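GTP pyrophosphokinase (Chlorobaculum tepidum, PDB 3IBW) is the ACT domain of a GTP pyrophosphokinase, an enzyme that makes pppGpp from ATP and GTP, and probably has a regulatory role. Local coordinates at residues A6-V11 / D57-L62; T19-G24 / R67-V72. The protein carries 1 engineered substitution. All blocks are in the same frame, centred on the assembly; numbering follows the deposited sequence.

Contact 1 (A6-V11 / D57-L62); sequences AGIRIV and DKLTTL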
ATOM      1  N   ALA A   6      -1.110 -13.918   7.690  1.00 16.62           N
ATOM      2  CA  ALA A   6      -1.370 -14.534   6.395  1.00 14.71           C
ATOM      3  C   ALA A   6      -0.778 -13.675   5.278  1.00 17.05           C
ATOM      4  O   ALA A   6      -0.618 -12.461   5.429  1.00 15.84           O
ATOM      5  CB  ALA A   6      -2.867 -14.704   6.169  1.00 11.76           C
ATOM      6  N   GLY A   7      -0.454 -14.318   4.159  1.00 15.78           N
ATOM      7  CA  GLY A   7       0.108 -13.609   3.025  1.00 16.01           C
ATOM      8  C   GLY A   7      -0.799 -13.712   1.814  1.00 16.05           C
ATOM      9  O   GLY A   7      -1.447 -14.741   1.601  1.00 14.50           O
ATOM     10  N   ILE A   8      -0.848 -12.642   1.023  1.00 13.69           N
ATOM     11  CA  ILE A   8      -1.667 -12.594  -0.189  1.00 12.78           C
ATOM     12  C   ILE A   8      -0.821 -11.999  -1.316  1.00 12.58           C
ATOM     13  O   ILE A   8      -0.137 -10.997  -1.116  1.00 13.64           O
ATOM     14  CB  ILE A   8      -2.904 -11.659  -0.037  1.00 14.12           C
ATOM     15  CG1 ILE A   8      -3.813 -12.127   1.100  1.00 13.40           C
ATOM     16  CG2 ILE A   8      -3.684 -11.615  -1.352  1.00 12.54           C
ATOM     17  CD1 ILE A   8      -4.968 -11.172   1.363  1.00 14.33           C
ATOM     18  N   ARG A   9      -0.865 -12.617  -2.491  1.00 10.75           N
ATOM     19  CA  ARG A   9      -0.123 -12.098  -3.631  1.00  9.35           C
ATOM     20  C   ARG A   9      -1.100 -11.727  -4.737  1.00 11.46           C
ATOM     21  O   ARG A   9      -1.944 -12.536  -5.130  1.00 10.48           O
ATOM     22  CB  ARG A   9       0.875 -13.126  -4.160  1.00  9.20           C
ATOM     23  CG  ARG A   9       1.545 -12.705  -5.470  1.00 14.12           C
ATOM     24  CD  ARG A   9       2.754 -13.574  -5.756  1.00 20.89           C
ATOM     25  NE  ARG A   9       3.332 -13.351  -7.081  1.00 17.35           N
ATOM     26  CZ  ARG A   9       4.239 -12.423  -7.368  1.00 21.02           C
ATOM     27  NH1 ARG A   9       4.673 -11.597  -6.425  1.00 17.14           N
ATOM     28  NH2 ARG A   9       4.736 -12.342  -8.595  1.00 20.71           N
ATOM     29  N   ILE A  10      -0.979 -10.497  -5.227  1.00 10.77           N
ATOM     30  CA  ILE A  10      -1.837  -9.996  -6.295  1.00 10.93           C
ATOM     31  C   ILE A  10      -0.970  -9.621  -7.493  1.00 13.28           C
ATOM     32  O   ILE A  10       0.091  -9.018  -7.333  1.00 10.20           O
ATOM     33  CB  ILE A  10      -2.604  -8.719  -5.855  1.00 12.65           C
ATOM     34  CG1 ILE A  10      -3.386  -8.993  -4.572  1.00 10.33           C
ATOM     35  CG2 ILE A  10      -3.549  -8.242  -6.966  1.00  9.58           C
ATOM     36  CD1 ILE A  10      -2.797  -8.312  -3.354  1.00 16.96           C
ATOM     37  N   VAL A  11      -1.414  -9.996  -8.688  1.00 13.08           N
ATOM     38  CA  VAL A  11      -0.703  -9.655  -9.917  1.00 10.95           C
ATOM     39  C   VAL A  11      -1.789  -9.093 -10.842  1.00 10.46           C
ATOM     40  O   VAL A  11      -2.861  -9.689 -10.994  1.00  9.82           O
ATOM     41  CB  VAL A  11      -0.021 -10.892 -10.564  1.00 10.45           C
ATOM     42  CG1 VAL A  11       0.752 -10.453 -11.817  1.00 13.59           C
ATOM     43  CG2 VAL A  11       0.928 -11.557  -9.562  1.00 10.27           C
ATOM     44  N   ASP A  57     -11.955 -17.851   6.754  1.00 15.35           N
ATOM     45  CA  ASP A  57     -13.117 -17.322   6.047  1.00 16.13           C
ATOM     46  C   ASP A  57     -12.922 -15.824   5.770  1.00 15.42           C
ATOM     47  O   ASP A  57     -13.208 -15.346   4.671  1.00 15.91           O
ATOM     48  CB  ASP A  57     -14.401 -17.541   6.861  1.00 17.08           C
ATOM     49  CG  ASP A  57     -14.807 -19.009   6.930  1.00 24.52           C
ATOM     50  OD1 ASP A  57     -14.457 -19.760   5.998  1.00 26.07           O
ATOM     51  OD2 ASP A  57     -15.490 -19.408   7.897  1.00 25.98           O
ATOM     52  N   LYS A  58     -12.422 -15.083   6.756  1.00 14.07           N
ATOM     53  CA  LYS A  58     -12.202 -13.650   6.574  1.00 14.90           C
ATOM     54  C   LYS A  58     -11.157 -13.404   5.482  1.00 15.08           C
ATOM     55  O   LYS A  58     -11.335 -12.543   4.615  1.00 13.89           O
ATOM     56  CB  LYS A  58     -11.739 -13.007   7.882  1.00 16.60           C
ATOM     57  CG  LYS A  58     -11.509 -11.513   7.768  1.00 23.93           C
ATOM     58  CD  LYS A  58     -12.789 -10.788   7.394  1.00 29.27           C
ATOM     59  CE  LYS A  58     -12.495  -9.361   6.984  1.00 40.27           C
ATOM     60  NZ  LYS A  58     -11.162  -8.930   7.488  1.00 44.83           N
ATOM     61  N   LEU A  59     -10.068 -14.166   5.532  1.00 13.12           N
ATOM     62  CA  LEU A  59      -8.997 -14.046   4.545  1.00 13.31           C
ATOM     63  C   LEU A  59      -9.551 -14.263   3.137  1.00 14.73           C
ATOM     64  O   LEU A  59      -9.242 -13.516   2.209  1.00 11.15           O
ATOM     65  CB  LEU A  59      -7.902 -15.081   4.837  1.00 13.97           C
ATOM     66  CG  LEU A  59      -6.720 -15.180   3.865  1.00 15.92           C
ATOM     67  CD1 LEU A  59      -5.992 -13.841   3.778  1.00 12.57           C
ATOM     68  CD2 LEU A  59      -5.774 -16.279   4.337  1.00 16.23           C
ATOM     69  N   THR A  60     -10.382 -15.288   2.985  1.00 12.42           N
ATOM     70  CA  THR A  60     -10.977 -15.598   1.694  1.00 15.99           C
ATOM     71  C   THR A  60     -11.804 -14.421   1.159  1.00 16.14           C
ATOM     72  O   THR A  60     -11.762 -14.129  -0.040  1.00 15.20           O
ATOM     73  CB  THR A  60     -11.851 -16.869   1.805  1.00 17.69           C
ATOM     74  OG1 THR A  60     -11.014 -17.973   2.171  1.00 17.81           O
ATOM     75  CG2 THR A  60     -12.537 -17.184   0.478  1.00 22.54           C
ATOM     76  N   THR A  61     -12.532 -13.734   2.039  1.00 17.38           N
ATOM     77  CA  THR A  61     -13.351 -12.599   1.611  1.00 16.42           C
ATOM     78  C   THR A  61     -12.491 -11.422   1.139  1.00 15.39           C
ATOM     79  O   THR A  61     -12.885 -10.688   0.233  1.00 14.90           O
ATOM     80  CB  THR A  61     -14.298 -12.110   2.735  1.00 20.31           C
ATOM     81  OG1 THR A  61     -13.547 -11.447   3.757  1.00 26.47           O
ATOM     82  CG2 THR A  61     -15.032 -13.282   3.342  1.00 20.25           C
ATOM     83  N   LEU A  62     -11.323 -11.233   1.746  1.00 13.73           N
ATOM     84  CA  LEU A  62     -10.444 -10.145   1.326  1.00 13.00           C
ATOM     85  C   LEU A  62      -9.842 -10.499  -0.040  1.00 15.34           C
ATOM     86  O   LEU A  62      -9.715  -9.632  -0.906  1.00 13.10           O
ATOM     87  CB  LEU A  62      -9.318  -9.926   2.349  1.00 11.82           C
ATOM     88  CG  LEU A  62      -9.748  -9.684   3.806  1.00 17.66           C
ATOM     89  CD1 LEU A  62      -8.508  -9.503   4.687  1.00 17.42           C
ATOM     90  CD2 LEU A  62     -10.657  -8.464   3.891  1.00 21.40           C
TER

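Contact 2 (T19-G24 / R67-V72); sequences TNQITG and RKVQGV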
ATOM      1  N   THR A  19      -2.508   0.577  -9.679  1.00 16.56           N
ATOM      2  CA  THR A  19      -1.714   0.465  -8.456  1.00 16.10           C
ATOM      3  C   THR A  19      -2.394   1.269  -7.350  1.00 16.05           C
ATOM      4  O   THR A  19      -2.491   0.813  -6.210  1.00 17.00           O
ATOM      5  CB  THR A  19      -0.253   0.923  -8.679  1.00 14.71           C
ATOM      6  OG1 THR A  19      -0.245   2.218  -9.291  1.00 18.21           O
ATOM      7  CG2 THR A  19       0.488  -0.085  -9.576  1.00 15.28           C
ATOM      8  N   ASN A  20      -2.868   2.467  -7.682  1.00 15.76           N
ATOM      9  CA  ASN A  20      -3.585   3.282  -6.705  1.00 18.00           C
ATOM     10  C   ASN A  20      -4.902   2.590  -6.330  1.00 16.23           C
ATOM     11  O   ASN A  20      -5.303   2.598  -5.164  1.00 18.71           O
ATOM     12  CB  ASN A  20      -3.904   4.669  -7.274  1.00 17.38           C
ATOM     13  CG  ASN A  20      -2.723   5.611  -7.212  1.00 21.05           C
ATOM     14  OD1 ASN A  20      -2.775   6.653  -6.552  1.00 22.56           O
ATOM     15  ND2 ASN A  20      -1.643   5.245  -7.885  1.00 12.50           N
ATOM     16  N   GLN A  21      -5.584   1.995  -7.308  1.00 17.42           N
ATOM     17  CA  GLN A  21      -6.845   1.319  -7.012  1.00 16.98           C
ATOM     18  C   GLN A  21      -6.658   0.152  -6.047  1.00 15.01           C
ATOM     19  O   GLN A  21      -7.418   0.012  -5.087  1.00 16.55           O
ATOM     20  CB  GLN A  21      -7.524   0.817  -8.299  1.00 19.41           C
ATOM     21  CG  GLN A  21      -8.722  -0.098  -8.033  1.00 25.21           C
ATOM     22  CD  GLN A  21      -9.709  -0.152  -9.188  1.00 31.32           C
ATOM     23  OE1 GLN A  21      -9.353   0.098 -10.336  1.00 28.87           O
ATOM     24  NE2 GLN A  21     -10.958  -0.494  -8.882  1.00 30.44           N
ATOM     25  N   ILE A  22      -5.641  -0.673  -6.287  1.00 13.12           N
ATOM     26  CA  ILE A  22      -5.402  -1.832  -5.433  1.00 13.86           C
ATOM     27  C   ILE A  22      -4.957  -1.432  -4.035  1.00 12.50           C
ATOM     28  O   ILE A  22      -5.331  -2.065  -3.044  1.00 14.04           O
ATOM     29  CB  ILE A  22      -4.365  -2.794  -6.075  1.00 15.85           C
ATOM     30  CG1 ILE A  22      -5.044  -3.630  -7.167  1.00 22.52           C
ATOM     31  CG2 ILE A  22      -3.782  -3.719  -5.022  1.00 23.72           C
ATOM     32  CD1 ILE A  22      -6.244  -4.432  -6.678  1.00 24.48           C
ATOM     33  N   THR A  23      -4.158  -0.377  -3.957  1.00 11.67           N
ATOM     34  CA  THR A  23      -3.690   0.101  -2.671  1.00 13.32           C
ATOM     35  C   THR A  23      -4.901   0.630  -1.885  1.00 13.62           C
ATOM     36  O   THR A  23      -4.973   0.467  -0.670  1.00 14.75           O
ATOM     37  CB  THR A  23      -2.624   1.205  -2.845  1.00 12.90           C
ATOM     38  OG1 THR A  23      -1.491   0.667  -3.547  1.00 17.04           O
ATOM     39  CG2 THR A  23      -2.160   1.715  -1.485  1.00 13.62           C
ATOM     40  N   GLY A  24      -5.854   1.244  -2.586  1.00 13.69           N
ATOM     41  CA  GLY A  24      -7.050   1.757  -1.931  1.00 16.63           C
ATOM     42  C   GLY A  24      -7.923   0.647  -1.357  1.00 15.29           C
ATOM     43  O   GLY A  24      -8.457   0.772  -0.254  1.00 14.32           O
ATOM     44  N   ARG A  67      -9.783 -10.047  -6.106  1.00 17.28           N
ATOM     45  CA  ARG A  67      -9.891 -10.769  -7.368  1.00 17.88           C
ATOM     46  C   ARG A  67     -10.979 -10.201  -8.269  1.00 19.23           C
ATOM     47  O   ARG A  67     -10.909 -10.336  -9.492  1.00 19.72           O
ATOM     48  CB  ARG A  67     -10.115 -12.277  -7.112  1.00 17.39           C
ATOM     49  CG  ARG A  67      -9.703 -13.169  -8.288  1.00 21.80           C
ATOM     50  CD  ARG A  67      -9.900 -14.663  -8.010  1.00 20.98           C
ATOM     51  NE  ARG A  67      -9.013 -15.170  -6.963  1.00 22.64           N
ATOM     52  CZ  ARG A  67      -9.360 -15.308  -5.689  1.00 21.83           C
ATOM     53  NH1 ARG A  67     -10.582 -14.978  -5.298  1.00 23.33           N
ATOM     54  NH2 ARG A  67      -8.492 -15.785  -4.808  1.00 20.07           N
ATOM     55  N   LYS A  68     -11.969  -9.544  -7.668  1.00 20.61           N
ATOM     56  CA  LYS A  68     -13.064  -8.960  -8.429  1.00 22.36           C
ATOM     57  C   LYS A  68     -12.736  -7.612  -9.059  1.00 23.90           C
ATOM     58  O   LYS A  68     -13.529  -7.083  -9.837  1.00 25.78           O
ATOM     59  CB  LYS A  68     -14.315  -8.841  -7.552  1.00 23.55           C
ATOM     60  CG  LYS A  68     -14.999 -10.177  -7.295  1.00 29.66           C
ATOM     61  CD  LYS A  68     -16.221 -10.022  -6.398  1.00 39.88           C
ATOM     62  CE  LYS A  68     -16.805 -11.378  -6.028  1.00 43.63           C
ATOM     63  NZ  LYS A  68     -17.437 -11.353  -4.678  1.00 48.92           N
ATOM     64  N   VAL A  69     -11.578  -7.051  -8.729  1.00 18.44           N
ATOM     65  CA  VAL A  69     -11.184  -5.777  -9.315  1.00 17.68           C
ATOM     66  C   VAL A  69     -10.770  -6.020 -10.772  1.00 18.47           C
ATOM     67  O   VAL A  69      -9.825  -6.763 -11.046  1.00 17.50           O
ATOM     68  CB  VAL A  69     -10.005  -5.138  -8.545  1.00 17.43           C
ATOM     69  CG1 VAL A  69      -9.537  -3.878  -9.262  1.00 19.90           C
ATOM     70  CG2 VAL A  69     -10.446  -4.801  -7.122  1.00 15.32           C
ATOM     71  N   GLN A  70     -11.492  -5.402 -11.706  1.00 17.73           N
ATOM     72  CA  GLN A  70     -11.183  -5.557 -13.122  1.00 18.19           C
ATOM     73  C   GLN A  70      -9.769  -5.042 -13.355  1.00 17.52           C
ATOM     74  O   GLN A  70      -9.434  -3.912 -12.991  1.00 19.80           O
ATOM     75  CB  GLN A  70     -12.202  -4.788 -13.972  1.00 17.96           C
ATOM     76  CG  GLN A  70     -13.605  -5.381 -13.911  1.00 15.86           C
ATOM     77  CD  GLN A  70     -13.637  -6.826 -14.360  1.00 18.43           C
ATOM     78  OE1 GLN A  70     -13.094  -7.169 -15.410  1.00 21.51           O
ATOM     79  NE2 GLN A  70     -14.288  -7.680 -13.578  1.00 21.36           N
ATOM     80  N   GLY A  71      -8.942  -5.882 -13.965  1.00 16.04           N
ATOM     81  CA  GLY A  71      -7.559  -5.522 -14.208  1.00 16.78           C
ATOM     82  C   GLY A  71      -6.626  -6.423 -13.404  1.00 15.36           C
ATOM     83  O   GLY A  71      -5.423  -6.459 -13.666  1.00 16.16           O
ATOM     84  N   VAL A  72      -7.163  -7.134 -12.411  1.00 13.14           N
ATOM     85  CA  VAL A  72      -6.353  -8.057 -11.608  1.00 11.86           C
ATOM     86  C   VAL A  72      -6.346  -9.409 -12.331  1.00 13.67           C
ATOM     87  O   VAL A  72      -7.397  -9.886 -12.782  1.00 12.90           O
ATOM     88  CB  VAL A  72      -6.945  -8.269 -10.185  1.00 14.23           C
ATOM     89  CG1 VAL A  72      -6.217  -9.422  -9.477  1.00 11.32           C
ATOM     90  CG2 VAL A  72      -6.813  -6.989  -9.368  1.00 13.75           C
TER
HETATM   91  O   HOH W   1     -10.702  -1.658 -12.226  1.00 24.29           O

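Contact 1 (A6-V11 / D57-L62)
Lys58 O is gripped by two donors in the helical turn that carries Leu59 down onto Ala6 and Ile8. Leu62 N gives the helical backbone bond to Lys58 O, at 3.2 Å. Thr61 OG1 also donates to Lys58 O, at 2.6 Å. The angle at the carbonyl oxygen is 130°, and the hydroxyl lies a little off the carbonyl plane. This second bond ties the Thr61 side chain back onto its own helix.

Across the contact all touching atoms are apolar, and Ala6, Ile8 and Leu59 are all buried. Leu59 reaches two strand residues with its two methyl groups. Its CD2 rests on Ala6, with Ala6 CB 3.8 Å from Leu59 CD2. Its CD1 lies against Ile8, with Ile8 CD1 3.7 Å from Leu59 CD1, and also borders Ala6 CB. Ile8 CG1 is almost as near, at 3.9 Å from Leu59 CD1. Ile8 and Leu59 run past one another, pointing opposite ways. CG of Leu59 stands anti to its backbone N (chi1 176°), which brings the forked end down to the strand.

This is a helix packed on a sheet, in the ferredoxin-like βαββαβ fold of ACT domains. Strand 4-13 is an inner strand, bonded to strands 44-53 and 72-78. Its residues alternate in side: Ala6 and Ile8 face helix 56-67, while Arg9 faces the other way and bonds to Asn48 through NH1. Met63, one turn further along the helix, also touches Ile8. Leu62 leans instead on Ile51 of the adjacent strand and on Phe29.

Contact 2 (T19-G24 / R67-V72)
Val69 and Val72 of the 67-72 loop pack against Gln21 and Ile22 of helix 18-28. Val69 CG1 meets the end of Gln21, with Gln21 NE2 3.7 Å from Val69 CG1. Gln21 CD is equally near. The methyl lies over the flat of the amide, above CD, and not at its edge. The two side chains approach from opposite directions. Gln21 arrives there because its chain is extended beyond CG (chi2 157°).

Ile22 brings only its terminal methyl across. Ile22 CD1 lies 3.8 Å from Val72 CG2, and the two side chains cross at about a right angle. Val69 CG1 is a looser neighbour, 4.2 Å from Ile22 CD1.

A water bridges the exposed side. It donates to Gln21 OE1 at 2.9 Å and to Gln70 O at 2.7 Å. The amide oxygen is thus tied to the loop backbone, which probably limits rotation of the Gln21 amide.

The two valines are held in place by a type II beta turn from Val69 to Val72. Val72 N bonds to Val69 O at 3.0 Å, and Gly71 occupies the third position with a positive phi. The turn leads from helix 56-67 into strand 72-78. Gly71 is also backbone-bonded to Glu13. Further out, Phe45 of strand 44-53 packs on Ile22, and Met18 and Val25 of helix 18-28 pack on Val69. The helix also reaches the dimer partner, where Thr19 OG1 bonds to Ile33 O of the second subunit.

Apolar packing at buried Ile22 thus gives way to a solvent-side bridge from the Gln21 amide to the Gln70 carbonyl.

The centres of contacts 1 and 2 lie about 13 Å apart, on opposite sides of the centre of the chain. Their segments alternate along the sequence: 6-11, 19-24, 57-62, 67-72. Strand 4-13 leads into helix 18-28, and helix 56-67 leads through the 67-72 loop into strand 72-78. Contact 1 seats the second helix on the sheet. Contact 2 brings the first helix against the loop that follows the second. They touch where Val72 CG1 packs on Ile10 CG2, 3.8 Å away. Together they tie both βαβ halves into one small domain. Only contact 2 lies within reach of the second subunit.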